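Local atomic coordinates of Lmo1340 protein (Listeria monocytogenes, PDB entry 4NLM), a protein that is of unknown function but is a probable bacterial surface lipoprotein built around a YqgU-like six-bladed beta-propeller. Residues Phe226-Asp230 with Asn231-Thr235; Pro273-Asp276 with Thr277-Lys281. All blocks are in the same frame, centred on the assembly; numbering follows the deposited sequence.

Contact 1: residues Phe226-Asp230 with Asn231-Thr235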
loop_
_atom_site.group_PDB
_atom_site.type_symbol
_atom_site.label_atom_id
_atom_site.label_comp_id
_atom_site.label_asym_id
_atom_site.label_seq_id
_atom_site.Cartn_x
_atom_site.Cartn_y
_atom_site.Cartn_z
ATOM N N PHE A 226 -0.443 -10.305 6.772
ATOM C CA PHE A 226 -1.763 -10.447 6.167
ATOM C C PHE A 226 -2.098 -9.158 5.463
ATOM O O PHE A 226 -1.487 -8.120 5.694
ATOM C CB PHE A 226 -2.804 -10.813 7.205
ATOM C CG PHE A 226 -3.193 -9.675 8.093
ATOM C CD1 PHE A 226 -2.405 -9.300 9.160
ATOM C CD2 PHE A 226 -4.365 -8.982 7.864
ATOM C CE1 PHE A 226 -2.755 -8.246 9.976
ATOM C CE2 PHE A 226 -4.715 -7.924 8.662
ATOM C CZ PHE A 226 -3.908 -7.551 9.716
ATOM N N ALA A 227 -3.117 -9.240 4.611
ATOM C CA ALA A 227 -3.621 -8.071 3.902
ATOM C C ALA A 227 -5.068 -8.359 3.525
ATOM O O ALA A 227 -5.438 -9.511 3.379
ATOM C CB ALA A 227 -2.760 -7.738 2.670
ATOM N N VAL A 228 -5.829 -7.297 3.317
ATOM C CA VAL A 228 -7.225 -7.426 2.910
ATOM C C VAL A 228 -7.442 -6.558 1.679
ATOM O O VAL A 228 -6.956 -5.428 1.585
ATOM C CB VAL A 228 -8.184 -6.992 4.052
ATOM C CG1 VAL A 228 -9.646 -7.115 3.646
ATOM C CG2 VAL A 228 -7.918 -7.813 5.290
ATOM N N HIS A 229 -8.176 -7.079 0.722
ATOM C CA HIS A 229 -8.568 -6.243 -0.393
ATOM C C HIS A 229 -9.690 -6.933 -1.125
ATOM O O HIS A 229 -9.634 -8.140 -1.304
ATOM C CB HIS A 229 -7.428 -5.959 -1.361
ATOM C CG HIS A 229 -7.634 -4.712 -2.129
ATOM N ND1 HIS A 229 -7.533 -3.467 -1.540
ATOM C CD2 HIS A 229 -7.902 -4.498 -3.435
ATOM C CE1 HIS A 229 -7.761 -2.542 -2.451
ATOM N NE2 HIS A 229 -8.000 -3.140 -3.604
ATOM N N ASP A 230 -10.658 -6.150 -1.601
ATOM C CA ASP A 230 -11.734 -6.681 -2.413
ATOM C C ASP A 230 -12.357 -7.963 -1.851
ATOM O O ASP A 230 -12.610 -8.943 -2.563
ATOM C CB ASP A 230 -11.239 -6.838 -3.842
ATOM C CG ASP A 230 -11.075 -5.507 -4.568
ATOM O OD1 ASP A 230 -11.456 -4.437 -4.047
ATOM O OD2 ASP A 230 -10.545 -5.532 -5.698
ATOM N N ASN A 231 -12.609 -7.920 -0.550
ATOM C CA ASN A 231 -13.263 -8.997 0.182
ATOM C C ASN A 231 -12.455 -10.271 0.286
ATOM O O ASN A 231 -12.984 -11.331 0.583
ATOM C CB ASN A 231 -14.653 -9.299 -0.406
ATOM C CG ASN A 231 -15.575 -8.087 -0.393
ATOM O OD1 ASN A 231 -16.172 -7.739 -1.413
ATOM N ND2 ASN A 231 -15.670 -7.422 0.753
ATOM N N VAL A 232 -11.158 -10.170 0.033
ATOM C CA VAL A 232 -10.255 -11.310 0.165
ATOM C C VAL A 232 -9.268 -11.023 1.281
ATOM O O VAL A 232 -8.701 -9.950 1.318
ATOM C CB VAL A 232 -9.494 -11.583 -1.138
ATOM C CG1 VAL A 232 -8.471 -12.704 -0.963
ATOM C CG2 VAL A 232 -10.482 -11.913 -2.240
ATOM N N LEU A 233 -9.100 -11.991 2.174
ATOM C CA LEU A 233 -8.091 -11.945 3.200
ATOM C C LEU A 233 -6.928 -12.816 2.724
ATOM O O LEU A 233 -7.078 -14.023 2.489
ATOM C CB LEU A 233 -8.604 -12.507 4.523
ATOM C CG LEU A 233 -7.588 -12.795 5.618
ATOM C CD1 LEU A 233 -6.873 -11.515 6.043
ATOM C CD2 LEU A 233 -8.186 -13.463 6.846
ATOM N N LEU A 234 -5.776 -12.187 2.570
ATOM C CA LEU A 234 -4.511 -12.839 2.243
ATOM C C LEU A 234 -3.738 -13.057 3.529
ATOM O O LEU A 234 -3.635 -12.138 4.346
ATOM C CB LEU A 234 -3.670 -11.939 1.354
ATOM C CG LEU A 234 -2.214 -12.390 1.158
ATOM C CD1 LEU A 234 -2.167 -13.637 0.284
ATOM C CD2 LEU A 234 -1.345 -11.259 0.610
ATOM N N THR A 235 -3.259 -14.266 3.739
ATOM C CA THR A 235 -2.350 -14.543 4.825
ATOM C C THR A 235 -1.059 -15.122 4.266
ATOM O O THR A 235 -1.054 -15.801 3.243
ATOM C CB THR A 235 -2.914 -15.471 5.907
ATOM O OG1 THR A 235 -3.267 -16.712 5.334
ATOM C CG2 THR A 235 -4.147 -14.864 6.581
#
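The methyl CD1 of L233 touches two side chains of the preceding strand, 3.9 Å from V228 CG2 and 4.0 Å from F226 CD2. All three share one face of the sheet. With CG anti to its backbone N (chi1 168°), L233 sends this branch across the V228 and F226 side chains obliquely. F226 and V228 also touch S183 on strand 182-184 of another sheet. A227 and L234 pair on the other face, where A227 CB lies 4.3 Å from L234 CD2.

Two hydrogen-bonded residue pairs, A227 with L234 and H229 with V232, set the register of the two strands. L234 N donates to A227 O at 2.8 Å, and A227 N returns a bond to L234 O at 3.0 Å. Nearer the turn, H229 N reaches V232 O at 3.0 Å, and V232 N bonds back to H229 O at 2.9 Å. V228 CA adds a CA-H...O contact with V232 O at 3.3 Å. At the polar end, D230 and N231 are the two central residues of a type I' beta turn from H229 to V232, with N231 exposed. This is a two-residue beta hairpin, and it supplies the first two strands of an antiparallel propeller blade.

Contact 2: residues Pro273-Asp276 with Thr277-Lys281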
loop_
_atom_site.group_PDB
_atom_site.type_symbol
_atom_site.label_atom_id
_atom_site.label_comp_id
_atom_site.label_asym_id
_atom_site.label_seq_id
_atom_site.Cartn_x
_atom_site.Cartn_y
_atom_site.Cartn_z
ATOM N N PRO A 273 8.848 -10.933 -0.317
ATOM C CA PRO A 273 8.929 -10.081 -1.482
ATOM C C PRO A 273 7.705 -9.180 -1.620
ATOM O O PRO A 273 6.640 -9.426 -1.006
ATOM C CB PRO A 273 9.006 -11.075 -2.648
ATOM C CG PRO A 273 9.538 -12.319 -2.037
ATOM C CD PRO A 273 8.915 -12.354 -0.677
ATOM N N TYR A 274 7.802 -8.141 -2.430
ATOM C CA TYR A 274 6.678 -7.273 -2.655
ATOM C C TYR A 274 5.533 -7.964 -3.408
ATOM O O TYR A 274 5.746 -8.767 -4.318
ATOM C CB TYR A 274 7.072 -6.025 -3.440
ATOM C CG TYR A 274 7.947 -5.086 -2.645
ATOM C CD1 TYR A 274 7.403 -4.351 -1.598
ATOM C CD2 TYR A 274 9.303 -4.939 -2.912
ATOM C CE1 TYR A 274 8.191 -3.502 -0.841
ATOM C CE2 TYR A 274 10.099 -4.097 -2.164
ATOM C CZ TYR A 274 9.540 -3.378 -1.136
ATOM O OH TYR A 274 10.352 -2.550 -0.386
ATOM N N PHE A 275 4.296 -7.599 -3.042
ATOM C CA PHE A 275 3.101 -7.978 -3.756
ATOM C C PHE A 275 2.279 -6.725 -3.991
ATOM O O PHE A 275 2.419 -5.720 -3.305
ATOM C CB PHE A 275 2.307 -9.099 -3.053
ATOM C CG PHE A 275 1.780 -8.727 -1.697
ATOM C CD1 PHE A 275 0.565 -8.027 -1.539
ATOM C CD2 PHE A 275 2.472 -9.111 -0.569
ATOM C CE1 PHE A 275 0.126 -7.693 -0.272
ATOM C CE2 PHE A 275 2.019 -8.768 0.695
ATOM C CZ PHE A 275 0.834 -8.081 0.838
ATOM N N ASP A 276 1.386 -6.801 -4.965
ATOM C CA ASP A 276 0.468 -5.695 -5.280
ATOM C C ASP A 276 -0.651 -5.674 -4.271
ATOM O O ASP A 276 -1.407 -6.636 -4.125
ATOM C CB ASP A 276 -0.075 -5.932 -6.686
ATOM C CG ASP A 276 -1.244 -5.055 -7.067
ATOM O OD1 ASP A 276 -1.346 -3.915 -6.591
ATOM O OD2 ASP A 276 -2.074 -5.551 -7.867
ATOM N N THR A 277 -0.755 -4.584 -3.520
ATOM C CA THR A 277 -1.800 -4.462 -2.518
ATOM C C THR A 277 -3.196 -4.376 -3.105
ATOM O O THR A 277 -4.164 -4.632 -2.410
ATOM C CB THR A 277 -1.513 -3.234 -1.640
ATOM O OG1 THR A 277 -1.433 -2.080 -2.470
ATOM C CG2 THR A 277 -0.227 -3.413 -0.832
ATOM N N ASN A 278 -3.289 -4.070 -4.385
ATOM C CA ASN A 278 -4.549 -3.961 -5.050
ATOM C C ASN A 278 -4.957 -5.301 -5.680
ATOM O O ASN A 278 -5.074 -5.418 -6.896
ATOM C CB ASN A 278 -4.429 -2.868 -6.098
ATOM C CG ASN A 278 -5.772 -2.378 -6.576
ATOM O OD1 ASN A 278 -6.592 -1.831 -5.796
ATOM N ND2 ASN A 278 -6.010 -2.541 -7.867
ATOM N N PHE A 279 -5.070 -6.337 -4.859
ATOM C CA PHE A 279 -5.440 -7.664 -5.336
ATOM C C PHE A 279 -6.933 -7.925 -5.217
ATOM O O PHE A 279 -7.665 -7.203 -4.526
ATOM C CB PHE A 279 -4.624 -8.752 -4.605
ATOM C CG PHE A 279 -4.820 -8.791 -3.113
ATOM C CD1 PHE A 279 -5.914 -9.458 -2.553
ATOM C CD2 PHE A 279 -3.942 -8.160 -2.254
ATOM C CE1 PHE A 279 -6.059 -9.515 -1.185
ATOM C CE2 PHE A 279 -4.137 -8.191 -0.896
ATOM C CZ PHE A 279 -5.196 -8.862 -0.364
ATOM N N ASP A 280 -7.371 -8.963 -5.926
ATOM C CA ASP A 280 -8.748 -9.376 -5.869
ATOM C C ASP A 280 -8.847 -10.894 -6.081
ATOM O O ASP A 280 -7.843 -11.576 -6.214
ATOM C CB ASP A 280 -9.601 -8.548 -6.836
ATOM C CG ASP A 280 -9.209 -8.735 -8.285
ATOM O OD1 ASP A 280 -8.945 -9.870 -8.692
ATOM O OD2 ASP A 280 -9.204 -7.740 -9.035
ATOM N N LYS A 281 -10.067 -11.413 -6.136
ATOM C CA LYS A 281 -10.285 -12.848 -6.246
ATOM C C LYS A 281 -9.647 -13.474 -7.482
ATOM O O LYS A 281 -9.438 -14.677 -7.507
ATOM C CB LYS A 281 -11.780 -13.140 -6.306
ATOM C CG LYS A 281 -12.408 -12.617 -7.581
ATOM C CD LYS A 281 -13.903 -12.926 -7.598
ATOM C CE LYS A 281 -14.621 -12.322 -8.804
ATOM N NZ LYS A 281 -16.056 -12.710 -8.895
#
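An Asx turn at D276 bends the loop between strands 269-271 and 284-289. Its OD1 accepts the backbone N of N278 at 2.9 Å, and the donor arrives from above the carboxylate plane, 70° out of it. The side chain reaches forward because CG stands anti to the backbone N (chi1 168°), beside the carbonyl carbon and the chain that follows. The other oxygen, OD2, is hydrogen-bonded to S328 OG, so the carboxylate is held at both oxygens; N278 ND2, in the conformer described here, bonds to the same hydroxyl.

Overlapping the Asx turn is an inverse gamma turn centred on N278, closed by a weak bond from F279 N to T277 O at 3.1 Å. Together the turns bring F279 back beside the residues before the bend. Its ring presents an edge to the backbone of D276, with CD2 3.5 Å from D276 O and the oxygen in the plane of the ring. F275 CE1 approaches F279 CE2 to 4.3 Å, each ring meeting the other obliquely, while T277 CG2 lies 4.3 Å from F275 CE1. F275 also meets the ring of F284, and backbone bonds between Y274 and F287 and between D276 and L285 lay the start of the loop alongside strand 284-289 of the propeller.

Contacts 1 and 2 are both partly buried, with centres about 9 Å apart. In the hairpin V232-T235 are buried and N231 exposed; in the loop D276 and F279 are buried and T277 exposed. Contact 1 is a regular hairpin held by paired backbone bonds, whereas contact 2 is an irregular loop whose bend carries a carboxylate bonded within the loop and to S328. Their apolar parts meet: F275 and F279 pack on A227 and L234, and F279 also on V232, so the loop covers the hairpin face opposite F226, V228 and L233. A weak hydrogen bond from H229 NE2 to N278 OD1 joins the polar ends. Contact 1 belongs to one blade; contact 2 bridges it to strands 284-289 and 326-328.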